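Long-range contacts in putative (Helicobacter pylori, PDB 4O8S), which probably transfers nucleotidyl groups, being a nucleotidyltransferase-superfamily protein of the AbiEii type: residues I16-A21 / E119-A124; D22-L27 / K52-L57; D47-K52 / Y106-K111; G83-R88 / L100-S105. All coordinates share one frame; numbering follows the deposited sequence.

In the fold
The four contacts all belong to the nucleotidyltransferase-like part of the chain. Helix 4-19 comes first, and its last turn meets strand 121-124 in contact 1, which closes the longest loop. The other three contacts lie within that loop. In contact 2 the chain after the helix, residues 22-27, meets residues 52-57 at the start of helix 56-63. Contact 3 joins the end of strand 46-50 to the loop after strand 98-106. Contacts 2 and 3 cross along the chain and share Lys52. Contact 4 pairs strands 82-91 and 98-106 as a hairpin, inside the loop of contact 3. Contacts 2, 3 and 4 all reach the mixed sheet.

Contact 1: residues I16-A21 / E119-A124; sequences IVKNLA and EGMRIA
Val17 and selenomethionine Met121 form the apolar centre of this contact. Val17 CG1 lies 3.7 Å from Met121 CB, and the two side chains cross at about a right angle. CG1 is placed there by its position anti to the backbone N (chi1 -178°). Met121 runs straight to SE and then bends at chi3 (-78°). The bend brings its CE to 4.0 Å from Lys18 NZ.

Lys18 lies over the same residue, its CG against Met121 CG. Its chain turns only at chi4 (59°), and NZ then donates to Glu119 O at 3.0 Å, in the carbonyl plane. This bond ties the helix to the two-residue turn of the hairpin, where Glu119 and Gly120 both have positive phi, as in a type I' turn. Ala21 CB comes within 3.2 Å of Gly120 O.

Two waters bridge the backbones: one links Val17 O to Arg122 N, the other Lys18 O to Gly120 O. Arg122 CD approaches Ala21 O at 3.2 Å, but its guanidinium serves Glu112 and the carbonyls of Pro24 and Met25.

The contact sets the C-terminal end of helix 4-19 beside the hairpin of strands 115-118 and 121-124. Leu35 of helix 29-36 touches both Val17 and Met121.

Contact 2: residues D22-L27 / K52-L57; sequences DTPMVL and KKINLL
Ile54 packs against Pro24 and selenomethionine Met25, and apolar contacts carry the whole of this interface. Ile54 CG2 lies 4.1 Å from Pro24 CD, and the two side chains slide past each other in opposite directions. The other branch of Ile54 ends at CD1, 4.3 Å from Met25 CG. With CG1 between the backbone N and the carbonyl carbon (chi1 69°), CG2 is directed to Pro24 and CD1 to Met25. Thr23 CB touches the edge of this group at 4.5 Å from Ile54 CG2. Met25 bends at chi2 (-89°) and again at chi3. Its CE thereby reaches Leu56 CD2 at 4.1 Å, where the side chains cross at about a right angle. Met25 also packs on Phe48 and Cys50 of strand 46-50. At the exposed end the extended aliphatic chain of Lys52 passes Pro24, with Lys52 CE 3.9 Å from Pro24 CG.

In the fold, the link from helix 4-19 into strand 26-27 here packs on the link from strand 46-50 to helix 56-63.

No hydrogen bond joins the two segments, but local turns shape both of them. Thr23 OG1 accepts from Met25 N at 3.1 Å, forming an ST turn. The same OG1 also bonds to Leu20 O, just after helix 4-19. On the other segment Asn55 is the N-cap of helix 56-63, and its OD1 accepts from Gly58 N.

Contact 3: residues D47-K52 / Y106-K111; sequences DFDCHK and YRDAPK
Cys50 and Tyr106 meet in the buried part of this contact. Cys50 O lies 3.1 Å from Tyr106 CA in a CA-H...O contact, and it also takes a weak hydrogen bond from Arg107 N at 3.4 Å. Cys50 CB packs 4.2 Å from Tyr106 CD1. Tyr106 CG is anti to its carbonyl carbon (chi1 -57°), and Lys52 O lies at the ring edge, 3.6 Å from Tyr106 CE1.

Ala109 and Pro110 pack beyond Cys50, on His51 and Asp49. Ala109 CB sits 3.6 Å from His51 CB, and Pro110 CD lies 3.6 Å from Asp49 CB.

The outer side is looser. Arg107 and Asp108 are poorly ordered; the Arg107 guanidinium turns one face to His51 CB. The buried Asp49 faces Asp108 from within, its OD1 3.6 Å from Asp108 OD2. Water bridges the two carboxylates, weakly on the Asp108 side. Asp49 also has salt bridges to Lys28 and Arg128, and these two bonds probably offset the negative charge.

Strand 46-50, with Asp47, probably carries the acidic [DE]h[DE]h motif of the nucleotidyltransferase superfamily. The contact fastens the loop after strand 98-106 over the end of this strand, which lies between strands 26-27 and 98-106.

Contact 4: residues G83-R88 / L100-S105; sequences GRYMVR and LKLEIS
Arg84 and Glu103 lie side by side and point the same way from a non-hydrogen-bonded antiparallel pair. Their salt bridge brings Arg84 NE to 3.1 Å from Glu103 OE2, and Arg84 NH2 donates to Glu103 OE1 at the same distance of 3.1 Å. The two flat groups are steeply turned, with planes 76° apart. OE1 is close to the guanidinium plane, yet NH2 meets it from above the carboxylate plane. A bend at chi3 (-56°) turns the Arg84 head to its partner.

Selenomethionine Met86 and Lys101 also run alongside each other on this face. Met86 CE packs tightly on Lys101 CD at 3.5 Å.

The buried face carries Tyr85, Val87, Leu100, Leu102 and Ile104. The Tyr85 ring crosses Ile104 at a slant, its CE1 4.0 Å from Ile104 CD1. Leu102 O lies at the edge of the ring, in its plane. Val87 CB and Leu100 CB face each other at 4.1 Å. Gly83 pairs with Ile104, and Tyr85 CE1 takes the side of Gly83 where other residues carry a CB.

Six backbone hydrogen bonds hold the strands, two for each of the pairs Gly83-Ile104, Tyr85-Leu102 and Val87-Leu100. This hairpin of strands 82-91 and 98-106 belongs to the central mixed sheet of the nucleotidyltransferase fold. Strand 68-75 flanks 82-91, strand 46-50 lies beside 98-106 with Asp47 against Glu103, and helix 4-19 packs on Leu100.

Contact 1: residues I16-A21 / E119-A124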
loop_
_atom_site.group_PDB
_atom_site.type_symbol
_atom_site.label_atom_id
_atom_site.label_comp_id
_atom_site.label_asym_id
_atom_site.label_seq_id
_atom_site.Cartn_x
_atom_site.Cartn_y
_atom_site.Cartn_z
ATOM N N ILE A 16 -8.495 -11.633 -8.155
ATOM C CA ILE A 16 -7.125 -11.877 -8.575
ATOM C C ILE A 16 -6.265 -12.266 -7.385
ATOM O O ILE A 16 -5.615 -13.318 -7.405
ATOM C CB ILE A 16 -6.525 -10.640 -9.300
ATOM C CG1 ILE A 16 -7.116 -10.540 -10.705
ATOM C CG2 ILE A 16 -5.025 -10.740 -9.386
ATOM C CD1 ILE A 16 -6.846 -9.199 -11.388
ATOM N N VAL A 17 -6.250 -11.434 -6.347
ATOM C CA VAL A 17 -5.385 -11.718 -5.194
ATOM C C VAL A 17 -5.746 -13.061 -4.532
ATOM O O VAL A 17 -4.861 -13.847 -4.183
ATOM C CB VAL A 17 -5.404 -10.563 -4.165
ATOM C CG1 VAL A 17 -4.455 -10.858 -3.008
ATOM C CG2 VAL A 17 -5.012 -9.234 -4.853
ATOM N N LYS A 18 -7.037 -13.341 -4.391
ATOM C CA LYS A 18 -7.451 -14.633 -3.841
ATOM C C LYS A 18 -6.968 -15.798 -4.729
ATOM O O LYS A 18 -6.499 -16.823 -4.224
ATOM C CB LYS A 18 -8.968 -14.654 -3.634
ATOM C CG LYS A 18 -9.422 -13.852 -2.388
ATOM C CD LYS A 18 -10.908 -13.501 -2.446
ATOM C CE LYS A 18 -11.535 -13.343 -1.049
ATOM N NZ LYS A 18 -10.922 -12.284 -0.177
ATOM N N ASN A 19 -7.029 -15.624 -6.046
ATOM C CA ASN A 19 -6.525 -16.664 -6.945
ATOM C C ASN A 19 -5.053 -16.974 -6.699
ATOM O O ASN A 19 -4.633 -18.123 -6.795
ATOM C CB ASN A 19 -6.732 -16.295 -8.417
ATOM C CG ASN A 19 -6.406 -17.453 -9.360
ATOM O OD1 ASN A 19 -5.237 -17.716 -9.671
ATOM N ND2 ASN A 19 -7.441 -18.159 -9.805
ATOM N N LEU A 20 -4.277 -15.958 -6.340
ATOM C CA LEU A 20 -2.838 -16.136 -6.155
ATOM C C LEU A 20 -2.434 -16.651 -4.770
ATOM O O LEU A 20 -1.238 -16.753 -4.473
ATOM C CB LEU A 20 -2.110 -14.826 -6.450
ATOM C CG LEU A 20 -2.350 -14.255 -7.852
ATOM C CD1 LEU A 20 -1.842 -12.819 -7.955
ATOM C CD2 LEU A 20 -1.669 -15.139 -8.903
ATOM N N ALA A 21 -3.405 -16.994 -3.927
ATOM C CA ALA A 21 -3.088 -17.417 -2.554
ATOM C C ALA A 21 -2.258 -18.709 -2.463
ATOM O O ALA A 21 -1.575 -18.955 -1.454
ATOM C CB ALA A 21 -4.356 -17.532 -1.724
ATOM N N GLU A 119 -8.027 -12.919 5.087
ATOM C CA GLU A 119 -9.161 -13.285 4.237
ATOM C C GLU A 119 -8.740 -14.024 2.970
ATOM O O GLU A 119 -9.249 -13.763 1.875
ATOM C CB GLU A 119 -10.032 -12.072 3.903
ATOM C CG GLU A 119 -10.798 -11.515 5.116
ATOM C CD GLU A 119 -11.660 -12.577 5.830
ATOM O OE1 GLU A 119 -12.148 -13.534 5.166
ATOM O OE2 GLU A 119 -11.850 -12.450 7.067
ATOM N N GLY A 120 -7.821 -14.967 3.135
ATOM C CA GLY A 120 -7.413 -15.817 2.038
ATOM C C GLY A 120 -6.431 -15.139 1.096
ATOM O O GLY A 120 -6.207 -15.632 -0.006
HETATM N N MSE A 121 -5.831 -14.030 1.525
HETATM C CA MSE A 121 -4.901 -13.307 0.653
HETATM C C MSE A 121 -3.532 -13.163 1.286
HETATM O O MSE A 121 -3.432 -12.758 2.451
HETATM C CB MSE A 121 -5.454 -11.914 0.356
HETATM C CG MSE A 121 -6.785 -11.934 -0.348
HETATM SE SE MSE A 121 -7.464 -10.073 -0.628
HETATM C CE MSE A 121 -8.126 -9.724 1.189
ATOM N N ARG A 122 -2.487 -13.490 0.525
ATOM C CA ARG A 122 -1.106 -13.320 0.979
ATOM C C ARG A 122 -0.701 -11.846 0.869
ATOM O O ARG A 122 -0.729 -11.251 -0.227
ATOM C CB ARG A 122 -0.162 -14.186 0.138
ATOM C CG ARG A 122 -0.380 -15.702 0.309
ATOM C CD ARG A 122 0.400 -16.514 -0.745
ATOM N NE ARG A 122 1.780 -16.053 -0.931
ATOM C CZ ARG A 122 2.799 -16.400 -0.146
ATOM N NH1 ARG A 122 2.598 -17.204 0.894
ATOM N NH2 ARG A 122 4.024 -15.944 -0.393
ATOM N N ILE A 123 -0.344 -11.246 1.998
ATOM C CA ILE A 123 -0.146 -9.804 2.063
ATOM C C ILE A 123 1.080 -9.522 2.921
ATOM O O ILE A 123 1.367 -10.270 3.869
ATOM C CB ILE A 123 -1.402 -9.115 2.674
ATOM C CG1 ILE A 123 -2.630 -9.355 1.789
ATOM C CG2 ILE A 123 -1.217 -7.622 2.820
ATOM C CD1 ILE A 123 -3.828 -8.440 2.144
ATOM N N ALA A 124 1.807 -8.452 2.593
ATOM C CA ALA A 124 3.009 -8.067 3.338
ATOM C C ALA A 124 2.634 -7.649 4.758
ATOM O O ALA A 124 1.528 -7.120 4.981
ATOM C CB ALA A 124 3.709 -6.899 2.643
HETATM O O HOH W 1 -2.788 -14.127 -2.231
HETATM O O HOH W 2 -7.824 -17.389 -1.313
#

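Contact 2: residues D22-L27 / K52-L57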
loop_
_atom_site.group_PDB
_atom_site.type_symbol
_atom_site.label_atom_id
_atom_site.label_comp_id
_atom_site.label_asym_id
_atom_site.label_seq_id
_atom_site.Cartn_x
_atom_site.Cartn_y
_atom_site.Cartn_z
ATOM N N ASP A 22 -2.305 -19.531 -3.509
ATOM C CA ASP A 22 -1.487 -20.742 -3.534
ATOM C C ASP A 22 -0.157 -20.573 -4.279
ATOM O O ASP A 22 0.546 -21.555 -4.521
ATOM C CB ASP A 22 -2.281 -21.923 -4.102
ATOM C CG ASP A 22 -2.805 -21.658 -5.503
ATOM O OD1 ASP A 22 -2.822 -20.485 -5.927
ATOM O OD2 ASP A 22 -3.221 -22.623 -6.179
ATOM N N THR A 23 0.194 -19.332 -4.627
ATOM C CA THR A 23 1.483 -19.035 -5.266
ATOM C C THR A 23 2.367 -18.301 -4.261
ATOM O O THR A 23 1.920 -18.019 -3.146
ATOM C CB THR A 23 1.291 -18.145 -6.494
ATOM O OG1 THR A 23 1.038 -16.805 -6.055
ATOM C CG2 THR A 23 0.131 -18.649 -7.354
ATOM N N PRO A 24 3.628 -17.992 -4.630
ATOM C CA PRO A 24 4.409 -17.242 -3.636
ATOM C C PRO A 24 4.221 -15.720 -3.731
ATOM O O PRO A 24 4.945 -14.991 -3.051
ATOM C CB PRO A 24 5.866 -17.604 -3.982
ATOM C CG PRO A 24 5.781 -18.744 -5.000
ATOM C CD PRO A 24 4.490 -18.519 -5.708
HETATM N N MSE A 25 3.287 -15.262 -4.561
HETATM C CA MSE A 25 2.995 -13.828 -4.714
HETATM C C MSE A 25 2.537 -13.184 -3.395
HETATM O O MSE A 25 1.651 -13.706 -2.731
HETATM C CB MSE A 25 1.888 -13.639 -5.750
HETATM C CG MSE A 25 2.275 -14.100 -7.130
HETATM SE SE MSE A 25 3.142 -12.619 -8.134
HETATM C CE MSE A 25 1.574 -11.726 -8.822
ATOM N N VAL A 26 3.124 -12.041 -3.043
ATOM C CA VAL A 26 2.754 -11.307 -1.834
ATOM C C VAL A 26 2.321 -9.891 -2.208
ATOM O O VAL A 26 3.134 -9.115 -2.761
ATOM C CB VAL A 26 3.953 -11.183 -0.879
ATOM C CG1 VAL A 26 3.524 -10.502 0.457
ATOM C CG2 VAL A 26 4.598 -12.559 -0.648
ATOM N N LEU A 27 1.060 -9.555 -1.927
ATOM C CA LEU A 27 0.534 -8.199 -2.157
ATOM C C LEU A 27 1.167 -7.232 -1.173
ATOM O O LEU A 27 1.265 -7.527 0.025
ATOM C CB LEU A 27 -0.983 -8.174 -1.982
ATOM C CG LEU A 27 -1.804 -6.930 -2.359
ATOM C CD1 LEU A 27 -1.864 -6.759 -3.882
ATOM C CD2 LEU A 27 -3.226 -7.027 -1.761
ATOM N N LYS A 52 9.900 -16.015 -7.385
ATOM C CA LYS A 52 10.081 -16.645 -8.695
ATOM C C LYS A 52 8.929 -16.357 -9.657
ATOM O O LYS A 52 7.864 -15.865 -9.253
ATOM C CB LYS A 52 10.252 -18.159 -8.551
ATOM C CG LYS A 52 8.941 -18.890 -8.255
ATOM C CD LYS A 52 9.202 -20.333 -7.825
ATOM C CE LYS A 52 7.924 -20.990 -7.311
ATOM N NZ LYS A 52 8.179 -22.282 -6.596
ATOM N N LYS A 53 9.150 -16.680 -10.927
ATOM C CA LYS A 53 8.136 -16.510 -11.965
ATOM C C LYS A 53 6.954 -17.458 -11.789
ATOM O O LYS A 53 7.112 -18.565 -11.270
ATOM C CB LYS A 53 8.757 -16.739 -13.349
ATOM C CG LYS A 53 8.916 -15.472 -14.181
ATOM C CD LYS A 53 9.962 -14.542 -13.582
ATOM C CE LYS A 53 10.045 -13.230 -14.366
ATOM N NZ LYS A 53 10.449 -13.426 -15.786
ATOM N N ILE A 54 5.774 -17.018 -12.229
ATOM C CA ILE A 54 4.561 -17.837 -12.208
ATOM C C ILE A 54 3.764 -17.645 -13.510
ATOM O O ILE A 54 4.155 -16.846 -14.374
ATOM C CB ILE A 54 3.646 -17.482 -11.011
ATOM C CG1 ILE A 54 3.035 -16.094 -11.200
ATOM C CG2 ILE A 54 4.405 -17.572 -9.690
ATOM C CD1 ILE A 54 1.537 -16.026 -10.916
ATOM N N ASN A 55 2.652 -18.368 -13.656
ATOM C CA ASN A 55 1.795 -18.178 -14.822
ATOM C C ASN A 55 0.793 -17.058 -14.543
ATOM O O ASN A 55 -0.404 -17.303 -14.365
ATOM C CB ASN A 55 1.086 -19.488 -15.224
ATOM C CG ASN A 55 0.354 -19.387 -16.578
ATOM O OD1 ASN A 55 0.383 -18.347 -17.256
ATOM N ND2 ASN A 55 -0.296 -20.484 -16.976
ATOM N N LEU A 56 1.300 -15.828 -14.525
ATOM C CA LEU A 56 0.506 -14.656 -14.201
ATOM C C LEU A 56 -0.692 -14.513 -15.129
ATOM O O LEU A 56 -1.828 -14.348 -14.672
ATOM C CB LEU A 56 1.386 -13.402 -14.265
ATOM C CG LEU A 56 0.783 -12.105 -13.723
ATOM C CD1 LEU A 56 -0.000 -11.355 -14.785
ATOM C CD2 LEU A 56 -0.093 -12.388 -12.484
ATOM N N LEU A 57 -0.427 -14.553 -16.432
ATOM C CA LEU A 57 -1.480 -14.458 -17.436
ATOM C C LEU A 57 -2.591 -15.493 -17.216
ATOM O O LEU A 57 -3.783 -15.175 -17.325
ATOM C CB LEU A 57 -0.885 -14.611 -18.839
ATOM C CG LEU A 57 -0.009 -13.462 -19.335
ATOM C CD1 LEU A 57 0.365 -13.676 -20.799
ATOM C CD2 LEU A 57 -0.740 -12.161 -19.157
#

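Contact 3: residues D47-K52 / Y106-K111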
loop_
_atom_site.group_PDB
_atom_site.type_symbol
_atom_site.label_atom_id
_atom_site.label_comp_id
_atom_site.label_asym_id
_atom_site.label_seq_id
_atom_site.Cartn_x
_atom_site.Cartn_y
_atom_site.Cartn_z
ATOM N N ASP A 47 0.211 -4.375 -6.500
ATOM C CA ASP A 47 1.666 -4.469 -6.457
ATOM C C ASP A 47 2.075 -5.682 -5.617
ATOM O O ASP A 47 1.608 -5.850 -4.475
ATOM C CB ASP A 47 2.253 -3.180 -5.858
ATOM C CG ASP A 47 3.681 -2.910 -6.316
ATOM O OD1 ASP A 47 4.174 -3.587 -7.263
ATOM O OD2 ASP A 47 4.319 -1.992 -5.754
ATOM N N PHE A 48 2.947 -6.520 -6.176
ATOM C CA PHE A 48 3.364 -7.756 -5.510
ATOM C C PHE A 48 4.868 -7.884 -5.412
ATOM O O PHE A 48 5.616 -7.267 -6.201
ATOM C CB PHE A 48 2.874 -8.974 -6.286
ATOM C CG PHE A 48 1.386 -9.083 -6.403
ATOM C CD1 PHE A 48 0.721 -8.487 -7.464
ATOM C CD2 PHE A 48 0.654 -9.836 -5.486
ATOM C CE1 PHE A 48 -0.683 -8.620 -7.604
ATOM C CE2 PHE A 48 -0.729 -9.971 -5.609
ATOM C CZ PHE A 48 -1.401 -9.356 -6.669
ATOM N N ASP A 49 5.315 -8.679 -4.445
ATOM C CA ASP A 49 6.672 -9.236 -4.455
ATOM C C ASP A 49 6.495 -10.717 -4.720
ATOM O O ASP A 49 5.472 -11.292 -4.346
ATOM C CB ASP A 49 7.368 -9.096 -3.101
ATOM C CG ASP A 49 7.864 -7.702 -2.835
ATOM O OD1 ASP A 49 8.194 -6.971 -3.808
ATOM O OD2 ASP A 49 7.920 -7.332 -1.639
ATOM N N CYS A 50 7.480 -11.330 -5.368
ATOM C CA CYS A 50 7.476 -12.765 -5.588
ATOM C C CYS A 50 8.913 -13.217 -5.805
ATOM O O CYS A 50 9.677 -12.526 -6.478
ATOM C CB CYS A 50 6.649 -13.099 -6.824
ATOM S SG CYS A 50 6.061 -14.817 -6.867
ATOM N N HIS A 51 9.292 -14.366 -5.257
ATOM C CA HIS A 51 10.681 -14.816 -5.391
ATOM C C HIS A 51 10.954 -15.576 -6.698
ATOM O O HIS A 51 12.116 -15.766 -7.074
ATOM C CB HIS A 51 11.111 -15.662 -4.193
ATOM C CG HIS A 51 10.560 -17.051 -4.215
ATOM N ND1 HIS A 51 9.332 -17.375 -3.680
ATOM C CD2 HIS A 51 11.065 -18.203 -4.722
ATOM C CE1 HIS A 51 9.108 -18.669 -3.847
ATOM N NE2 HIS A 51 10.143 -19.192 -4.480
ATOM N N LYS A 52 9.900 -16.015 -7.385
ATOM C CA LYS A 52 10.081 -16.645 -8.695
ATOM C C LYS A 52 8.929 -16.357 -9.657
ATOM O O LYS A 52 7.864 -15.865 -9.253
ATOM C CB LYS A 52 10.252 -18.159 -8.551
ATOM C CG LYS A 52 8.941 -18.890 -8.255
ATOM C CD LYS A 52 9.202 -20.333 -7.825
ATOM C CE LYS A 52 7.924 -20.990 -7.311
ATOM N NZ LYS A 52 8.179 -22.282 -6.596
ATOM N N TYR A 106 10.578 -9.073 -8.506
ATOM C CA TYR A 106 11.190 -10.372 -8.176
ATOM C C TYR A 106 12.453 -10.197 -7.306
ATOM O O TYR A 106 13.077 -9.139 -7.354
ATOM C CB TYR A 106 11.468 -11.175 -9.466
ATOM C CG TYR A 106 10.216 -11.382 -10.304
ATOM C CD1 TYR A 106 9.292 -12.365 -9.967
ATOM C CD2 TYR A 106 9.941 -10.579 -11.404
ATOM C CE1 TYR A 106 8.132 -12.549 -10.689
ATOM C CE2 TYR A 106 8.769 -10.759 -12.147
ATOM C CZ TYR A 106 7.872 -11.747 -11.773
ATOM O OH TYR A 106 6.707 -11.958 -12.484
ATOM N N ARG A 107 12.799 -11.197 -6.489
ATOM C CA ARG A 107 13.908 -11.109 -5.503
ATOM C C ARG A 107 13.904 -9.856 -4.595
ATOM O O ARG A 107 14.931 -9.456 -4.035
ATOM C CB ARG A 107 15.285 -11.295 -6.165
ATOM C CG ARG A 107 16.385 -11.842 -5.236
ATOM C CD ARG A 107 16.212 -13.331 -4.958
ATOM N NE ARG A 107 15.648 -13.612 -3.639
ATOM C CZ ARG A 107 15.378 -14.836 -3.192
ATOM N NH1 ARG A 107 15.616 -15.887 -3.964
ATOM N NH2 ARG A 107 14.868 -15.012 -1.980
ATOM N N ASP A 108 12.737 -9.237 -4.476
ATOM C CA ASP A 108 12.469 -8.247 -3.453
ATOM C C ASP A 108 12.007 -9.112 -2.293
ATOM O O ASP A 108 12.107 -8.744 -1.120
ATOM C CB ASP A 108 11.305 -7.374 -3.926
ATOM C CG ASP A 108 11.410 -5.930 -3.464
ATOM O OD1 ASP A 108 11.740 -5.691 -2.280
ATOM O OD2 ASP A 108 11.145 -5.032 -4.297
ATOM N N ALA A 109 11.553 -10.305 -2.677
ATOM C CA ALA A 109 10.648 -11.153 -1.902
ATOM C C ALA A 109 10.903 -11.281 -0.411
ATOM O O ALA A 109 12.038 -11.506 0.024
ATOM C CB ALA A 109 10.552 -12.532 -2.537
ATOM N N PRO A 110 9.824 -11.153 0.375
ATOM C CA PRO A 110 9.889 -11.436 1.808
ATOM C C PRO A 110 10.138 -12.925 2.013
ATOM O O PRO A 110 9.751 -13.734 1.159
ATOM C CB PRO A 110 8.482 -11.069 2.300
ATOM C CG PRO A 110 7.598 -11.214 1.090
ATOM C CD PRO A 110 8.457 -10.808 -0.071
ATOM N N LYS A 111 10.795 -13.281 3.111
ATOM C CA LYS A 111 10.850 -14.675 3.524
ATOM C C LYS A 111 9.411 -15.141 3.752
ATOM O O LYS A 111 8.535 -14.335 4.079
ATOM C CB LYS A 111 11.679 -14.824 4.809
ATOM C CG LYS A 111 13.160 -14.507 4.633
ATOM C CD LYS A 111 13.932 -14.616 5.949
ATOM C CE LYS A 111 13.804 -16.004 6.574
ATOM N NZ LYS A 111 14.776 -16.219 7.695
HETATM O O HOH W 3 8.942 -5.213 -0.830
#

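Contact 4: residues G83-R88 / L100-S105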
loop_
_atom_site.group_PDB
_atom_site.type_symbol
_atom_site.label_atom_id
_atom_site.label_comp_id
_atom_site.label_asym_id
_atom_site.label_seq_id
_atom_site.Cartn_x
_atom_site.Cartn_y
_atom_site.Cartn_z
ATOM N N GLY A 83 7.819 -7.325 -13.331
ATOM C CA GLY A 83 6.664 -7.667 -14.143
ATOM C C GLY A 83 5.705 -6.488 -14.125
ATOM O O GLY A 83 5.438 -5.916 -13.061
ATOM N N ARG A 84 5.214 -6.089 -15.293
ATOM C CA ARG A 84 4.296 -4.968 -15.381
ATOM C C ARG A 84 3.245 -5.237 -16.432
ATOM O O ARG A 84 3.555 -5.390 -17.629
ATOM C CB ARG A 84 5.045 -3.665 -15.663
ATOM C CG ARG A 84 4.152 -2.439 -15.730
ATOM C CD ARG A 84 4.985 -1.151 -15.675
ATOM N NE ARG A 84 5.841 -1.092 -14.489
ATOM C CZ ARG A 84 7.163 -0.949 -14.518
ATOM N NH1 ARG A 84 7.788 -0.846 -15.682
ATOM N NH2 ARG A 84 7.863 -0.900 -13.382
ATOM N N TYR A 85 1.992 -5.305 -15.981
ATOM C CA TYR A 85 0.900 -5.684 -16.851
ATOM C C TYR A 85 -0.238 -4.674 -16.773
ATOM O O TYR A 85 -0.484 -4.084 -15.710
ATOM C CB TYR A 85 0.367 -7.064 -16.463
ATOM C CG TYR A 85 1.402 -8.159 -16.366
ATOM C CD1 TYR A 85 2.235 -8.257 -15.252
ATOM C CD2 TYR A 85 1.522 -9.125 -17.366
ATOM C CE1 TYR A 85 3.180 -9.261 -15.146
ATOM C CE2 TYR A 85 2.474 -10.148 -17.260
ATOM C CZ TYR A 85 3.297 -10.199 -16.150
ATOM O OH TYR A 85 4.243 -11.196 -16.017
HETATM N N MSE A 86 -0.916 -4.468 -17.900
HETATM C CA MSE A 86 -2.120 -3.647 -17.952
HETATM C C MSE A 86 -3.292 -4.566 -18.251
HETATM O O MSE A 86 -3.435 -5.078 -19.366
HETATM C CB MSE A 86 -1.979 -2.563 -19.014
HETATM C CG MSE A 86 -0.698 -1.753 -18.828
HETATM SE SE MSE A 86 -0.810 -0.798 -17.108
HETATM C CE MSE A 86 1.078 -0.633 -16.572
ATOM N N VAL A 87 -4.104 -4.825 -17.230
ATOM C CA VAL A 87 -5.275 -5.669 -17.398
ATOM C C VAL A 87 -6.448 -4.817 -17.828
ATOM O O VAL A 87 -6.913 -3.970 -17.070
ATOM C CB VAL A 87 -5.630 -6.408 -16.105
ATOM C CG1 VAL A 87 -6.924 -7.173 -16.280
ATOM C CG2 VAL A 87 -4.491 -7.353 -15.722
ATOM N N ARG A 88 -6.923 -5.028 -19.052
ATOM C CA ARG A 88 -8.005 -4.204 -19.581
ATOM C C ARG A 88 -9.315 -4.980 -19.593
ATOM O O ARG A 88 -9.375 -6.138 -20.027
ATOM C CB ARG A 88 -7.646 -3.661 -20.968
ATOM C CG ARG A 88 -6.227 -3.106 -21.017
ATOM C CD ARG A 88 -5.966 -2.292 -22.263
ATOM N NE ARG A 88 -4.539 -2.022 -22.442
ATOM C CZ ARG A 88 -3.882 -1.018 -21.858
ATOM N NH1 ARG A 88 -4.518 -0.180 -21.041
ATOM N NH2 ARG A 88 -2.583 -0.851 -22.090
ATOM N N LEU A 100 -6.695 -2.099 -15.007
ATOM C CA LEU A 100 -6.072 -2.480 -13.743
ATOM C C LEU A 100 -4.577 -2.667 -13.961
ATOM O O LEU A 100 -4.157 -3.531 -14.743
ATOM C CB LEU A 100 -6.673 -3.780 -13.192
ATOM C CG LEU A 100 -5.945 -4.377 -11.979
ATOM C CD1 LEU A 100 -5.926 -3.371 -10.849
ATOM C CD2 LEU A 100 -6.620 -5.657 -11.516
ATOM N N LYS A 101 -3.769 -1.856 -13.285
ATOM C CA LYS A 101 -2.321 -2.007 -13.358
ATOM C C LYS A 101 -1.845 -3.050 -12.353
ATOM O O LYS A 101 -2.203 -3.001 -11.168
ATOM C CB LYS A 101 -1.600 -0.670 -13.121
ATOM C CG LYS A 101 -0.066 -0.838 -13.062
ATOM C CD LYS A 101 0.700 0.468 -13.314
ATOM C CE LYS A 101 0.548 1.484 -12.188
ATOM N NZ LYS A 101 1.444 2.669 -12.406
ATOM N N LEU A 102 -1.047 -4.004 -12.824
ATOM C CA LEU A 102 -0.531 -5.063 -11.954
ATOM C C LEU A 102 0.977 -5.106 -12.110
ATOM O O LEU A 102 1.494 -5.317 -13.209
ATOM C CB LEU A 102 -1.151 -6.413 -12.326
ATOM C CG LEU A 102 -1.070 -7.584 -11.348
ATOM C CD1 LEU A 102 -2.101 -8.621 -11.734
ATOM C CD2 LEU A 102 0.318 -8.220 -11.344
ATOM N N GLU A 103 1.685 -4.893 -11.008
ATOM C CA GLU A 103 3.139 -4.906 -11.025
ATOM C C GLU A 103 3.727 -5.935 -10.079
ATOM O O GLU A 103 3.205 -6.171 -8.976
ATOM C CB GLU A 103 3.681 -3.533 -10.662
ATOM C CG GLU A 103 3.468 -2.474 -11.730
ATOM C CD GLU A 103 4.565 -1.425 -11.684
ATOM O OE1 GLU A 103 5.721 -1.787 -11.318
ATOM O OE2 GLU A 103 4.271 -0.249 -11.999
ATOM N N ILE A 104 4.835 -6.538 -10.498
ATOM C CA ILE A 104 5.529 -7.498 -9.661
ATOM C C ILE A 104 7.008 -7.149 -9.604
ATOM O O ILE A 104 7.620 -6.802 -10.634
ATOM C CB ILE A 104 5.390 -8.930 -10.213
ATOM C CG1 ILE A 104 3.966 -9.176 -10.720
ATOM C CG2 ILE A 104 5.802 -9.966 -9.160
ATOM C CD1 ILE A 104 3.779 -10.540 -11.375
ATOM N N SER A 105 7.587 -7.249 -8.410
ATOM C CA SER A 105 9.033 -7.178 -8.239
ATOM C C SER A 105 9.559 -8.553 -7.807
ATOM O O SER A 105 9.025 -9.142 -6.862
ATOM C CB SER A 105 9.403 -6.110 -7.201
ATOM O OG SER A 105 10.766 -6.269 -6.809
#